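Local coordinates for adapter protein mecA 2 (Bacillus subtilis, PDB 3JTN), which acts as an adaptor that delivers unfolded proteins, ComK and Spx to the ClpC protease, and is represented here by its ClpC-interacting C-terminal domain, at residues D2-F7 against F38-D43; L16-Q21 against T85-F90; G28-Y33 against K75-G80. All coordinates share one frame; numbering follows the deposited sequence.

Contact 1 of 3, residues D2-F7 against F38-D43; sequences DIIYQF and FLSLED
Phe38 lies alongside Gln6, the two side chains pointing the same way off the sheet, with the amide plane only 23° from that of the ring. The touching atom on the glutamine is its CB, and Gln6 CB sits 3.4 Å from Phe38 CE1, while the far end of Gln6 is held by a hydrogen bond from NE2 to OE1 of Gln36. Gln6 takes the cramped first torsion in which CG stands between the backbone N and the carbonyl carbon (chi1 63°); with CG there and the chain extended beyond it, Gln6 runs beside the phenylalanine as far as its amide. On the same face Ile4 slants past Phe38 and offers its CG2 branch, 4.1 Å from Phe38 CB.

These pairs belong to two antiparallel strands, 3-7 and 36-41, in the middle of the five-stranded antiparallel sheet of the domain. Ile3 with Leu41 and Tyr5 with Leu39 are hydrogen-bonded pairs; Ile4 with Ser40 and Gln6 with Phe38 are non-hydrogen-bonded. Tyr5 and Leu39 exchange two bonds, Tyr5 N to Leu39 O at 2.9 Å and Leu39 N to Tyr5 O at 3.0 Å, both in the carbonyl plane. The third, from Leu41 N to Ile3 O, is tilted out of that plane by 28°.

The other face carries Ile3, Tyr5, Leu39 and Leu41. The Ile3 and Leu41 side chains come closest at their CB atoms, 4.4 Å apart, and both also pack on helix 49-59. Phe7, at the strand end, swings its ring back so that Phe7 CE2 comes to 3.4 Å from Leu39 CB, with Leu39 N at the ring edge, in plane. Helix 10-22 covers Phe7 and Leu39 through Leu16, whereas Ile4 and Phe38 are covered by Leu70 of helix 67-73.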
loop_
_atom_site.group_PDB
_atom_site.type_symbol
_atom_site.label_atom_id
_atom_site.label_comp_id
_atom_site.label_asym_id
_atom_site.label_seq_id
_atom_site.Cartn_x
_atom_site.Cartn_y
_atom_site.Cartn_z
ATOM N N ASP A 2 -10.303 -3.884 0.354
ATOM C CA ASP A 2 -11.058 -2.711 0.782
ATOM C C ASP A 2 -10.126 -1.743 1.498
ATOM O O ASP A 2 -10.581 -0.819 2.181
ATOM C CB ASP A 2 -12.171 -3.105 1.757
ATOM C CG ASP A 2 -12.705 -4.517 1.523
ATOM O OD1 ASP A 2 -13.693 -4.884 2.195
ATOM O OD2 ASP A 2 -12.156 -5.261 0.683
ATOM N N ILE A 3 -8.825 -1.979 1.353
ATOM C CA ILE A 3 -7.820 -1.264 2.123
ATOM C C ILE A 3 -7.020 -0.312 1.252
ATOM O O ILE A 3 -6.428 -0.728 0.261
ATOM C CB ILE A 3 -6.818 -2.224 2.752
ATOM C CG1 ILE A 3 -7.510 -3.481 3.242
ATOM C CG2 ILE A 3 -6.044 -1.539 3.875
ATOM C CD1 ILE A 3 -6.595 -4.391 4.030
ATOM N N ILE A 4 -6.984 0.958 1.641
ATOM C CA ILE A 4 -6.175 1.948 0.955
ATOM C C ILE A 4 -5.647 2.907 2.000
ATOM O O ILE A 4 -6.420 3.509 2.749
ATOM C CB ILE A 4 -6.998 2.769 -0.052
ATOM C CG1 ILE A 4 -7.809 1.853 -0.966
ATOM C CG2 ILE A 4 -6.097 3.662 -0.877
ATOM C CD1 ILE A 4 -8.619 2.593 -2.026
ATOM N N TYR A 5 -4.329 3.053 2.054
ATOM C CA TYR A 5 -3.737 4.027 2.947
ATOM C C TYR A 5 -3.030 5.091 2.140
ATOM O O TYR A 5 -2.482 4.800 1.085
ATOM C CB TYR A 5 -2.782 3.350 3.938
ATOM C CG TYR A 5 -3.454 3.062 5.256
ATOM C CD1 TYR A 5 -2.907 3.505 6.452
ATOM C CD2 TYR A 5 -4.663 2.379 5.300
ATOM C CE1 TYR A 5 -3.529 3.256 7.654
ATOM C CE2 TYR A 5 -5.298 2.125 6.502
ATOM C CZ TYR A 5 -4.731 2.573 7.676
ATOM O OH TYR A 5 -5.348 2.324 8.882
ATOM N N GLN A 6 -3.087 6.331 2.606
ATOM C CA GLN A 6 -2.276 7.368 2.007
ATOM C C GLN A 6 -0.983 7.432 2.795
ATOM O O GLN A 6 -0.924 7.008 3.951
ATOM C CB GLN A 6 -2.999 8.716 2.000
ATOM C CG GLN A 6 -3.329 9.296 3.351
ATOM C CD GLN A 6 -4.166 10.559 3.226
ATOM O OE1 GLN A 6 -5.008 10.848 4.077
ATOM N NE2 GLN A 6 -3.956 11.304 2.148
ATOM N N PHE A 7 0.056 7.951 2.168
ATOM C CA PHE A 7 1.366 7.954 2.792
ATOM C C PHE A 7 2.017 9.319 2.696
ATOM O O PHE A 7 1.838 10.035 1.712
ATOM C CB PHE A 7 2.239 6.847 2.196
ATOM C CG PHE A 7 1.750 5.473 2.538
ATOM C CD1 PHE A 7 2.196 4.831 3.687
ATOM C CD2 PHE A 7 0.803 4.843 1.746
ATOM C CE1 PHE A 7 1.722 3.580 4.019
ATOM C CE2 PHE A 7 0.328 3.590 2.074
ATOM C CZ PHE A 7 0.782 2.956 3.205
ATOM N N PHE A 38 -0.475 6.210 -2.555
ATOM C CA PHE A 38 -1.465 5.399 -1.883
ATOM C C PHE A 38 -1.136 3.951 -2.120
ATOM O O PHE A 38 -0.669 3.573 -3.194
ATOM C CB PHE A 38 -2.873 5.709 -2.417
ATOM C CG PHE A 38 -3.287 7.134 -2.217
ATOM C CD1 PHE A 38 -4.152 7.483 -1.193
ATOM C CD2 PHE A 38 -2.806 8.128 -3.046
ATOM C CE1 PHE A 38 -4.537 8.793 -1.007
ATOM C CE2 PHE A 38 -3.187 9.442 -2.866
ATOM C CZ PHE A 38 -4.048 9.780 -1.843
ATOM N N LEU A 39 -1.382 3.139 -1.111
ATOM C CA LEU A 39 -1.247 1.713 -1.272
ATOM C C LEU A 39 -2.606 1.091 -1.101
ATOM O O LEU A 39 -3.366 1.444 -0.196
ATOM C CB LEU A 39 -0.275 1.135 -0.254
ATOM C CG LEU A 39 -0.040 -0.371 -0.315
ATOM C CD1 LEU A 39 0.890 -0.751 -1.440
ATOM C CD2 LEU A 39 0.544 -0.819 1.000
ATOM N N SER A 40 -2.912 0.166 -1.990
ATOM C CA SER A 40 -4.147 -0.579 -1.909
ATOM C C SER A 40 -3.713 -2.004 -1.757
ATOM O O SER A 40 -2.805 -2.449 -2.460
ATOM C CB SER A 40 -4.945 -0.427 -3.201
ATOM O OG SER A 40 -5.913 -1.458 -3.305
ATOM N N LEU A 41 -4.332 -2.712 -0.822
ATOM C CA LEU A 41 -4.072 -4.130 -0.642
ATOM C C LEU A 41 -5.384 -4.858 -0.846
ATOM O O LEU A 41 -6.442 -4.367 -0.449
ATOM C CB LEU A 41 -3.528 -4.421 0.763
ATOM C CG LEU A 41 -2.137 -3.912 1.135
ATOM C CD1 LEU A 41 -1.857 -4.235 2.587
ATOM C CD2 LEU A 41 -1.053 -4.505 0.244
ATOM N N GLU A 42 -5.314 -6.025 -1.471
ATOM C CA GLU A 42 -6.500 -6.812 -1.756
ATOM C C GLU A 42 -6.401 -8.139 -1.020
ATOM O O GLU A 42 -7.380 -8.620 -0.446
ATOM C CB GLU A 42 -6.632 -7.061 -3.259
ATOM C CG GLU A 42 -5.618 -8.057 -3.804
ATOM C CD GLU A 42 -6.166 -8.901 -4.942
ATOM O OE1 GLU A 42 -5.409 -9.154 -5.907
ATOM O OE2 GLU A 42 -7.346 -9.314 -4.867
ATOM N N ASP A 43 -5.214 -8.737 -1.051
ATOM C CA ASP A 43 -4.990 -9.992 -0.354
ATOM C C ASP A 43 -4.206 -9.721 0.915
ATOM O O ASP A 43 -3.129 -9.125 0.878
ATOM C CB ASP A 43 -4.255 -11.004 -1.237
ATOM C CG ASP A 43 -4.321 -12.416 -0.680
ATOM O OD1 ASP A 43 -4.818 -12.593 0.454
ATOM O OD2 ASP A 43 -3.879 -13.353 -1.377
#

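Contact 2 of 3, residues L16-Q21 against T85-F90; sequences LSESLQ and TIQTHF
Gln87 reaches from helix 82-87 to the side of helix 10-22 and meets Ser17, Glu18 and Gln21 there. Its amide nitrogen makes a weak hydrogen bond: Gln87 NE2 donates to Glu18 OE2 at 2.8 Å, but with a bent angle of 129° at the hydrogen. The two side chains cross at about a right angle, and the carboxylate and amide planes are 79° apart. On the other end of the amide, Gln87 OE1 comes to 3.2 Å from Ser17 CB. Gln21 approaches from the opposite direction, its CB 3.7 Å from Gln87 CG.

Beside this polar group, Ile86 packs against Ser17. The CD1 end of its longer branch is 3.1 Å from Ser17 OG, and the CG2 methyl lies 3.6 Å from Ser17 CB. The hydroxyl is not left wanting by this apolar neighbour, since OG is hydrogen-bonded to the carbonyl O of Ile13 one turn back in its own helix.

Two bends bring the polar ends together. Gln87 folds at chi2 (-57°), turning its amide toward the turn of Ser17 and Glu18, and Glu18 likewise bends beyond CG to bring its carboxylate over. One step further out, Phe10, Ile13 and Ile14 of helix 10-22 also pack on Ile86, while Leu16 and Leu20 of the same helix turn to the sheet and to helix 49-59. Gln87 is the last helical residue; Thr88 leaves helical geometry, and the carbonyl of Ile86 accepts from both His89 N and Phe90 N as the chain turns off.

The weak bond to the exposed Glu18 carboxylate probably adds little to this helix junction, which rests mainly on Ile86 against Ser17 and on the Gln87 side chain against Ser17 and Gln21.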
loop_
_atom_site.group_PDB
_atom_site.type_symbol
_atom_site.label_atom_id
_atom_site.label_comp_id
_atom_site.label_asym_id
_atom_site.label_seq_id
_atom_site.Cartn_x
_atom_site.Cartn_y
_atom_site.Cartn_z
ATOM N N LEU A 16 7.268 0.435 5.025
ATOM C CA LEU A 16 6.129 -0.457 5.143
ATOM C C LEU A 16 6.384 -1.786 4.453
ATOM O O LEU A 16 6.085 -2.850 4.992
ATOM C CB LEU A 16 4.907 0.209 4.519
ATOM C CG LEU A 16 3.721 -0.698 4.228
ATOM C CD1 LEU A 16 3.127 -1.215 5.518
ATOM C CD2 LEU A 16 2.692 0.089 3.454
ATOM N N SER A 17 6.929 -1.726 3.248
ATOM C CA SER A 17 7.135 -2.925 2.442
ATOM C C SER A 17 7.897 -4.003 3.172
ATOM O O SER A 17 7.644 -5.193 2.983
ATOM C CB SER A 17 7.884 -2.576 1.166
ATOM O OG SER A 17 7.096 -1.699 0.398
ATOM N N GLU A 18 8.840 -3.590 3.998
ATOM C CA GLU A 18 9.612 -4.547 4.783
ATOM C C GLU A 18 8.699 -5.291 5.740
ATOM O O GLU A 18 8.828 -6.500 5.932
ATOM C CB GLU A 18 10.730 -3.842 5.565
ATOM C CG GLU A 18 11.529 -4.775 6.469
ATOM C CD GLU A 18 11.906 -6.084 5.783
ATOM O OE1 GLU A 18 11.471 -7.160 6.259
ATOM O OE2 GLU A 18 12.627 -6.036 4.762
ATOM N N SER A 19 7.761 -4.569 6.336
ATOM C CA SER A 19 6.869 -5.181 7.308
ATOM C C SER A 19 5.886 -6.078 6.560
ATOM O O SER A 19 5.667 -7.218 6.955
ATOM C CB SER A 19 6.127 -4.120 8.115
ATOM O OG SER A 19 7.019 -3.426 8.960
ATOM N N LEU A 20 5.326 -5.575 5.463
ATOM C CA LEU A 20 4.375 -6.372 4.680
ATOM C C LEU A 20 5.005 -7.669 4.165
ATOM O O LEU A 20 4.393 -8.736 4.234
ATOM C CB LEU A 20 3.788 -5.559 3.524
ATOM C CG LEU A 20 2.985 -4.305 3.880
ATOM C CD1 LEU A 20 2.231 -3.819 2.664
ATOM C CD2 LEU A 20 2.034 -4.585 5.018
ATOM N N GLN A 21 6.221 -7.575 3.640
ATOM C CA GLN A 21 6.965 -8.763 3.237
ATOM C C GLN A 21 7.207 -9.687 4.430
ATOM O O GLN A 21 7.137 -10.907 4.307
ATOM C CB GLN A 21 8.296 -8.367 2.610
ATOM C CG GLN A 21 9.181 -9.548 2.275
ATOM C CD GLN A 21 10.530 -9.119 1.738
ATOM O OE1 GLN A 21 10.755 -9.129 0.528
ATOM N NE2 GLN A 21 11.432 -8.726 2.633
ATOM N N THR A 85 8.185 -5.599 -5.606
ATOM C CA THR A 85 8.960 -4.680 -6.428
ATOM C C THR A 85 9.892 -3.849 -5.562
ATOM O O THR A 85 11.059 -3.685 -5.872
ATOM C CB THR A 85 8.049 -3.726 -7.186
ATOM O OG1 THR A 85 7.349 -4.451 -8.200
ATOM C CG2 THR A 85 8.872 -2.604 -7.823
ATOM N N ILE A 86 9.357 -3.322 -4.471
ATOM C CA ILE A 86 10.142 -2.533 -3.539
ATOM C C ILE A 86 11.191 -3.385 -2.842
ATOM O O ILE A 86 12.371 -3.048 -2.849
ATOM C CB ILE A 86 9.247 -1.886 -2.492
ATOM C CG1 ILE A 86 8.429 -0.767 -3.134
ATOM C CG2 ILE A 86 10.080 -1.348 -1.349
ATOM C CD1 ILE A 86 7.560 -0.007 -2.157
ATOM N N GLN A 87 10.762 -4.490 -2.242
ATOM C CA GLN A 87 11.680 -5.328 -1.483
ATOM C C GLN A 87 12.760 -5.877 -2.378
ATOM O O GLN A 87 13.847 -6.206 -1.913
ATOM C CB GLN A 87 10.951 -6.474 -0.791
ATOM C CG GLN A 87 10.088 -6.016 0.339
ATOM C CD GLN A 87 10.871 -5.249 1.366
ATOM O OE1 GLN A 87 10.726 -4.034 1.486
ATOM N NE2 GLN A 87 11.720 -5.949 2.108
ATOM N N THR A 88 12.460 -5.971 -3.667
ATOM C CA THR A 88 13.406 -6.547 -4.607
ATOM C C THR A 88 14.460 -5.516 -5.011
ATOM O O THR A 88 15.295 -5.778 -5.877
ATOM C CB THR A 88 12.692 -7.121 -5.842
ATOM O OG1 THR A 88 13.446 -8.217 -6.370
ATOM C CG2 THR A 88 12.504 -6.056 -6.911
ATOM N N HIS A 89 14.421 -4.352 -4.366
ATOM C CA HIS A 89 15.387 -3.282 -4.626
ATOM C C HIS A 89 15.991 -2.771 -3.323
ATOM O O HIS A 89 17.178 -2.474 -3.253
ATOM C CB HIS A 89 14.723 -2.108 -5.364
ATOM C CG HIS A 89 14.378 -2.401 -6.790
ATOM N ND1 HIS A 89 15.292 -2.293 -7.814
ATOM C CD2 HIS A 89 13.215 -2.788 -7.365
ATOM C CE1 HIS A 89 14.711 -2.610 -8.957
ATOM N NE2 HIS A 89 13.449 -2.912 -8.712
ATOM N N PHE A 90 15.152 -2.674 -2.295
ATOM C CA PHE A 90 15.540 -2.106 -1.014
ATOM C C PHE A 90 15.737 -3.194 0.037
ATOM O O PHE A 90 15.693 -4.385 -0.279
ATOM C CB PHE A 90 14.472 -1.118 -0.546
ATOM C CG PHE A 90 14.210 -0.002 -1.519
ATOM C CD1 PHE A 90 14.594 1.302 -1.223
ATOM C CD2 PHE A 90 13.587 -0.257 -2.732
ATOM C CE1 PHE A 90 14.353 2.329 -2.121
ATOM C CE2 PHE A 90 13.340 0.759 -3.633
ATOM C CZ PHE A 90 13.723 2.057 -3.333
#

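Contact 3 of 3, residues G28-Y33 against K75-G80; sequences GTVYHY and KLIMDG
Val30 lies opposite two residues at once, Ile77 and Met78, and this is what makes the classic beta bulge between strands 29-33 and 75-78. Val30 O takes both backbone N-H groups, from Ile77 N at 2.9 Å and from Met78 N at 3.2 Å, the second arriving on a lone pair. Val30 N in turn donates to Met78 O. The valine splits its methyls between the two neighbours: CG1, placed anti to the backbone N (chi1 174°), lies 3.9 Å from Ile77 CB, and CG2 is 4.0 Å from Met78 CE.

Beyond the bulge, Lys75 and His32 form a regular antiparallel hydrogen-bonded pair, with His32 N to Lys75 O at 2.7 Å and Lys75 N to His32 O at 2.6 Å. Their CB atoms are 4.1 Å apart, but the lysine then leads its amino end away from the strand. Ile77 CD1 also leans on His32 CB. At the other end, Thr29 OG1 accepts from Gly80 N at 2.9 Å, at the start of the loop that leads to helix 82-87.

Strand 75-78 is an outermost strand of the sheet within this chain, while 36-41 flanks 29-33 on its other side. Val30 and Met78 face helices 10-22 and 82-87, whereas Tyr31 packs against helix 67-73 on the opposite face.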
loop_
_atom_site.group_PDB
_atom_site.type_symbol
_atom_site.label_atom_id
_atom_site.label_comp_id
_atom_site.label_asym_id
_atom_site.label_seq_id
_atom_site.Cartn_x
_atom_site.Cartn_y
_atom_site.Cartn_z
ATOM N N GLY A 28 0.124 -5.640 -3.144
ATOM C CA GLY A 28 -0.085 -4.217 -3.002
ATOM C C GLY A 28 -0.093 -3.472 -4.321
ATOM O O GLY A 28 0.649 -3.781 -5.251
ATOM N N THR A 29 -0.940 -2.466 -4.400
ATOM C CA THR A 29 -0.951 -1.601 -5.556
ATOM C C THR A 29 -0.710 -0.179 -5.114
ATOM O O THR A 29 -1.480 0.380 -4.335
ATOM C CB THR A 29 -2.272 -1.688 -6.295
ATOM O OG1 THR A 29 -2.316 -2.930 -7.004
ATOM C CG2 THR A 29 -2.390 -0.539 -7.282
ATOM N N VAL A 30 0.374 0.400 -5.603
ATOM C CA VAL A 30 0.710 1.773 -5.266
ATOM C C VAL A 30 0.180 2.725 -6.318
ATOM O O VAL A 30 0.453 2.553 -7.503
ATOM C CB VAL A 30 2.233 1.971 -5.153
ATOM C CG1 VAL A 30 2.565 3.449 -4.956
ATOM C CG2 VAL A 30 2.794 1.120 -4.020
ATOM N N TYR A 31 -0.573 3.726 -5.871
ATOM C CA TYR A 31 -1.031 4.797 -6.741
ATOM C C TYR A 31 -0.386 6.112 -6.342
ATOM O O TYR A 31 -0.051 6.307 -5.184
ATOM C CB TYR A 31 -2.544 4.967 -6.633
ATOM C CG TYR A 31 -3.340 3.782 -7.104
ATOM C CD1 TYR A 31 -3.610 3.594 -8.454
ATOM C CD2 TYR A 31 -3.835 2.856 -6.199
ATOM C CE1 TYR A 31 -4.354 2.502 -8.893
ATOM C CE2 TYR A 31 -4.580 1.766 -6.624
ATOM C CZ TYR A 31 -4.835 1.592 -7.972
ATOM O OH TYR A 31 -5.575 0.503 -8.393
ATOM N N HIS A 32 -0.220 7.014 -7.307
ATOM C CA HIS A 32 0.144 8.389 -6.995
ATOM C C HIS A 32 -1.007 9.274 -7.414
ATOM O O HIS A 32 -1.420 9.267 -8.567
ATOM C CB HIS A 32 1.429 8.825 -7.704
ATOM C CG HIS A 32 1.835 10.230 -7.383
ATOM N ND1 HIS A 32 2.442 10.576 -6.195
ATOM C CD2 HIS A 32 1.710 11.378 -8.088
ATOM C CE1 HIS A 32 2.681 11.876 -6.185
ATOM N NE2 HIS A 32 2.245 12.386 -7.322
ATOM N N TYR A 33 -1.533 10.033 -6.471
ATOM C CA TYR A 33 -2.680 10.868 -6.748
ATOM C C TYR A 33 -2.609 12.118 -5.887
ATOM O O TYR A 33 -2.353 12.035 -4.687
ATOM C CB TYR A 33 -3.974 10.084 -6.491
ATOM C CG TYR A 33 -5.225 10.921 -6.589
ATOM C CD1 TYR A 33 -5.757 11.272 -7.827
ATOM C CD2 TYR A 33 -5.872 11.370 -5.446
ATOM C CE1 TYR A 33 -6.895 12.041 -7.918
ATOM C CE2 TYR A 33 -7.017 12.144 -5.528
ATOM C CZ TYR A 33 -7.522 12.475 -6.766
ATOM O OH TYR A 33 -8.661 13.243 -6.848
ATOM N N LYS A 75 -2.256 7.916 -10.641
ATOM C CA LYS A 75 -1.189 7.302 -11.422
ATOM C C LYS A 75 -0.831 5.928 -10.853
ATOM O O LYS A 75 -0.553 5.786 -9.658
ATOM C CB LYS A 75 0.044 8.223 -11.470
ATOM C CG LYS A 75 1.254 7.665 -12.227
ATOM C CD LYS A 75 0.937 7.344 -13.692
ATOM C CE LYS A 75 2.160 6.770 -14.420
ATOM N NZ LYS A 75 1.791 5.900 -15.574
ATOM N N LEU A 76 -0.856 4.916 -11.712
ATOM C CA LEU A 76 -0.542 3.556 -11.297
ATOM C C LEU A 76 0.967 3.366 -11.290
ATOM O O LEU A 76 1.620 3.370 -12.332
ATOM C CB LEU A 76 -1.214 2.536 -12.226
ATOM C CG LEU A 76 -1.001 1.044 -11.964
ATOM C CD1 LEU A 76 -1.607 0.631 -10.626
ATOM C CD2 LEU A 76 -1.614 0.224 -13.105
ATOM N N ILE A 77 1.528 3.213 -10.103
ATOM C CA ILE A 77 2.964 3.082 -9.990
ATOM C C ILE A 77 3.313 1.606 -9.977
ATOM O O ILE A 77 4.234 1.162 -10.667
ATOM C CB ILE A 77 3.494 3.761 -8.713
ATOM C CG1 ILE A 77 2.880 5.150 -8.565
ATOM C CG2 ILE A 77 5.005 3.862 -8.762
ATOM C CD1 ILE A 77 3.226 6.061 -9.713
ATOM N N MET A 78 2.574 0.846 -9.179
ATOM C CA MET A 78 2.842 -0.571 -9.054
ATOM C C MET A 78 1.538 -1.313 -8.896
ATOM O O MET A 78 0.791 -1.072 -7.950
ATOM C CB MET A 78 3.746 -0.839 -7.853
ATOM C CG MET A 78 5.031 -0.051 -7.879
ATOM S SD MET A 78 5.980 -0.239 -6.359
ATOM C CE MET A 78 6.233 1.479 -5.989
ATOM N N ASP A 79 1.259 -2.214 -9.830
ATOM C CA ASP A 79 0.024 -2.978 -9.784
ATOM C C ASP A 79 0.262 -4.374 -9.241
ATOM O O ASP A 79 0.878 -5.207 -9.912
ATOM C CB ASP A 79 -0.608 -3.076 -11.176
ATOM C CG ASP A 79 -1.888 -3.906 -11.181
ATOM O OD1 ASP A 79 -2.840 -3.542 -10.451
ATOM O OD2 ASP A 79 -1.941 -4.918 -11.917
ATOM N N GLY A 80 -0.222 -4.617 -8.024
ATOM C CA GLY A 80 -0.299 -5.957 -7.470
ATOM C C GLY A 80 1.018 -6.559 -7.031
ATOM O O GLY A 80 1.041 -7.656 -6.478
#

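How the contacts relate
Contact 1 is the core of the three, a largely buried pairing of inner strands near the centre of the chain. Contact 3 continues the same sheet to its outermost strand: strands 36-41 and 29-33 are neighbours, so Phe38 and Ser40 of one contact meet Tyr31 and Thr29 of the other. There the pairing is partly exposed and irregular. Contact 2 is helix against helix, with side chains in place of strand backbone bonds and polar groups toward its exposed side. It touches both others: Leu16 packs on Phe7 and Leu39 of contact 1, Leu20 on Leu39 and Leu41, and Ile86 meets Met78 of contact 3, which is nested inside the loop that contact 2 closes.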